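Local coordinates for protein putative thioesterase (Syntrophus aciditrophicus SB, PDB 3HDU) that probably hydrolyses thioesters, as a putative thioesterase of the hotdog-fold superfamily, at residues Ile70-Phe79 with Met97-Val108. Sequence-based numbering, arbitrary orientation.
Sequences IDMTAGLAAF and MIGRLSTMSLHV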
# COMPACT_ATOMS: atom_id res chain seq x y z
N ILE A 70 -3.10 -13.33 -13.84
CA ILE A 70 -1.96 -12.69 -13.15
C ILE A 70 -1.42 -13.60 -12.03
O ILE A 70 -0.20 -13.78 -11.91
CB ILE A 70 -2.34 -11.26 -12.62
CG1 ILE A 70 -2.47 -10.29 -13.80
CG2 ILE A 70 -1.30 -10.73 -11.63
CD1 ILE A 70 -2.98 -8.90 -13.44
N ASP A 71 -2.33 -14.18 -11.25
CA ASP A 71 -1.99 -15.10 -10.16
C ASP A 71 -1.29 -16.37 -10.67
O ASP A 71 -0.35 -16.85 -10.04
CB ASP A 71 -3.24 -15.48 -9.35
CG ASP A 71 -2.92 -16.25 -8.07
OD1 ASP A 71 -1.92 -15.91 -7.39
OD2 ASP A 71 -3.67 -17.17 -7.72
N MSE A 72 -1.77 -16.90 -11.80
CA MSE A 72 -1.18 -18.09 -12.44
C MSE A 72 0.20 -17.79 -13.01
O MSE A 72 1.12 -18.60 -12.84
CB MSE A 72 -2.09 -18.64 -13.54
CG MSE A 72 -3.38 -19.28 -13.03
SE MSE A 72 -3.09 -20.89 -11.99
CE MSE A 72 -2.21 -21.98 -13.32
N THR A 73 0.34 -16.65 -13.70
CA THR A 73 1.62 -16.20 -14.26
C THR A 73 2.64 -16.00 -13.14
O THR A 73 3.78 -16.46 -13.25
CB THR A 73 1.47 -14.89 -15.09
OG1 THR A 73 0.51 -15.08 -16.13
CG2 THR A 73 2.80 -14.46 -15.71
N ALA A 74 2.20 -15.35 -12.06
CA ALA A 74 3.04 -15.12 -10.87
C ALA A 74 3.47 -16.44 -10.21
O ALA A 74 4.62 -16.57 -9.78
CB ALA A 74 2.31 -14.23 -9.86
N GLY A 75 2.55 -17.40 -10.14
CA GLY A 75 2.82 -18.72 -9.58
C GLY A 75 3.90 -19.49 -10.33
O GLY A 75 4.74 -20.14 -9.70
N LEU A 76 3.87 -19.41 -11.66
CA LEU A 76 4.89 -20.02 -12.52
C LEU A 76 6.24 -19.30 -12.36
O LEU A 76 7.27 -19.96 -12.32
CB LEU A 76 4.44 -20.00 -13.99
CG LEU A 76 5.35 -20.62 -15.06
CD1 LEU A 76 5.72 -22.05 -14.71
CD2 LEU A 76 4.68 -20.56 -16.42
N ALA A 77 6.22 -17.97 -12.30
CA ALA A 77 7.44 -17.17 -12.08
C ALA A 77 8.07 -17.47 -10.71
O ALA A 77 9.30 -17.53 -10.60
CB ALA A 77 7.17 -15.68 -12.23
N ALA A 78 7.21 -17.64 -9.69
CA ALA A 78 7.63 -18.03 -8.33
C ALA A 78 8.36 -19.38 -8.36
O ALA A 78 9.45 -19.49 -7.80
CB ALA A 78 6.43 -18.10 -7.39
N PHE A 79 7.76 -20.36 -9.04
CA PHE A 79 8.35 -21.70 -9.23
C PHE A 79 9.76 -21.66 -9.86
O PHE A 79 10.67 -22.35 -9.39
CB PHE A 79 7.42 -22.58 -10.10
CG PHE A 79 8.05 -23.87 -10.58
CD1 PHE A 79 8.11 -24.98 -9.74
CD2 PHE A 79 8.58 -23.97 -11.87
CE1 PHE A 79 8.70 -26.18 -10.18
CE2 PHE A 79 9.18 -25.16 -12.32
CZ PHE A 79 9.23 -26.27 -11.47
N MSE A 97 7.95 -29.56 -5.30
CA MSE A 97 7.90 -28.23 -4.66
C MSE A 97 6.78 -27.33 -5.18
O MSE A 97 6.25 -26.52 -4.40
CB MSE A 97 9.28 -27.53 -4.77
CG MSE A 97 9.36 -26.06 -4.32
SE MSE A 97 8.84 -24.78 -5.72
CE MSE A 97 10.35 -25.07 -6.95
N ILE A 98 6.41 -27.46 -6.46
CA ILE A 98 5.36 -26.61 -7.07
C ILE A 98 3.98 -26.72 -6.39
O ILE A 98 3.21 -25.76 -6.42
CB ILE A 98 5.24 -26.83 -8.62
CG1 ILE A 98 4.65 -25.59 -9.31
CG2 ILE A 98 4.45 -28.10 -8.94
CD1 ILE A 98 4.66 -25.67 -10.83
N GLY A 99 3.69 -27.87 -5.79
CA GLY A 99 2.46 -28.09 -5.02
C GLY A 99 2.39 -27.36 -3.69
O GLY A 99 1.30 -27.25 -3.13
N ARG A 100 3.53 -26.89 -3.17
CA ARG A 100 3.59 -26.12 -1.93
C ARG A 100 3.48 -24.59 -2.14
O ARG A 100 3.31 -23.86 -1.17
CB ARG A 100 4.85 -26.48 -1.12
CG ARG A 100 4.87 -27.95 -0.70
CD ARG A 100 5.95 -28.27 0.33
NE ARG A 100 7.30 -28.02 -0.16
N LEU A 101 3.56 -24.13 -3.40
CA LEU A 101 3.41 -22.69 -3.72
C LEU A 101 1.98 -22.22 -3.47
O LEU A 101 1.03 -22.81 -3.99
CB LEU A 101 3.83 -22.38 -5.17
CG LEU A 101 5.33 -22.42 -5.48
CD1 LEU A 101 5.58 -22.34 -6.98
CD2 LEU A 101 6.06 -21.30 -4.77
N SER A 102 1.84 -21.17 -2.66
CA SER A 102 0.54 -20.58 -2.31
C SER A 102 0.64 -19.06 -2.34
O SER A 102 1.66 -18.51 -1.92
CB SER A 102 0.11 -21.04 -0.91
OG SER A 102 -1.20 -20.61 -0.61
N THR A 103 -0.40 -18.40 -2.85
CA THR A 103 -0.44 -16.94 -2.93
C THR A 103 -0.62 -16.36 -1.52
O THR A 103 -1.50 -16.81 -0.79
CB THR A 103 -1.63 -16.42 -3.81
OG1 THR A 103 -1.72 -17.16 -5.03
CG2 THR A 103 -1.47 -14.94 -4.14
N MSE A 104 0.23 -15.40 -1.15
CA MSE A 104 0.13 -14.69 0.13
C MSE A 104 -0.61 -13.35 -0.05
O MSE A 104 -1.46 -13.01 0.77
CB MSE A 104 1.52 -14.43 0.72
CG MSE A 104 1.48 -13.65 2.04
SE MSE A 104 3.15 -13.62 2.95
CE MSE A 104 2.57 -12.69 4.59
N SER A 105 -0.24 -12.61 -1.11
CA SER A 105 -0.81 -11.30 -1.41
C SER A 105 -0.94 -11.10 -2.92
O SER A 105 0.02 -11.35 -3.64
CB SER A 105 0.10 -10.22 -0.82
OG SER A 105 -0.45 -8.92 -1.01
N LEU A 106 -2.12 -10.66 -3.37
CA LEU A 106 -2.41 -10.39 -4.79
C LEU A 106 -2.95 -8.96 -4.91
O LEU A 106 -4.05 -8.67 -4.43
CB LEU A 106 -3.45 -11.38 -5.32
CG LEU A 106 -3.98 -11.19 -6.75
CD1 LEU A 106 -2.85 -11.26 -7.77
CD2 LEU A 106 -5.03 -12.23 -7.06
N HIS A 107 -2.15 -8.08 -5.52
CA HIS A 107 -2.51 -6.68 -5.77
C HIS A 107 -2.57 -6.50 -7.28
O HIS A 107 -1.57 -6.73 -7.95
CB HIS A 107 -1.46 -5.75 -5.17
CG HIS A 107 -1.49 -5.66 -3.67
ND1 HIS A 107 -1.25 -4.48 -3.01
CD2 HIS A 107 -1.78 -6.57 -2.72
CE1 HIS A 107 -1.35 -4.68 -1.70
NE2 HIS A 107 -1.67 -5.94 -1.50
N VAL A 108 -3.74 -6.13 -7.81
CA VAL A 108 -3.95 -5.93 -9.25
C VAL A 108 -4.59 -4.56 -9.50
O VAL A 108 -5.63 -4.28 -8.92
CB VAL A 108 -4.85 -7.05 -9.85
CG1 VAL A 108 -5.12 -6.81 -11.35
CG2 VAL A 108 -4.23 -8.42 -9.64
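Thr-103 OG1 donates to Asp-71 OD1 at 2.7 Å, meeting the syn lone pair of the carboxylate oxygen. The bond ties the long central helix of a hotdog fold, 58-85, to strand 101-110, outermost within the chain in the sheet that wraps it. With CG anti to the backbone N (chi1 -170°), the carboxylate is carried to the strand. Asp-71 is buried and also packs on Gly-64 of the second subunit, another copy of the protein; an alanine here would probably leave the Thr-103 hydroxyl without this acceptor and a gap between helix and strand where the carboxylate had been. On one side of the bond, Ile-70 CD1 meets Val-108 CG1 tip to tip at 3.6 Å, while Ile-70 CG2 brushes Leu-106 CD1. Ser-105 to Val-108 pair antiparallel with a strand of the second subunit, so the sheet runs on across the interface. Toward the other end, Leu-101 CD1 nestles against the helix backbone, 3.6 Å from Gly-75 O, and also touches Phe-79 CB. The selenium of selenomethionine Met-97 approaches the Phe-79 ring obliquely, a Met-aromatic contact, with the terminal methyl CE 3.6 Å from Phe-79 CD1. Ile-98 CD1 makes a CH-pi contact over one face of that ring, 4.0 Å from the centroid and 25° off the normal.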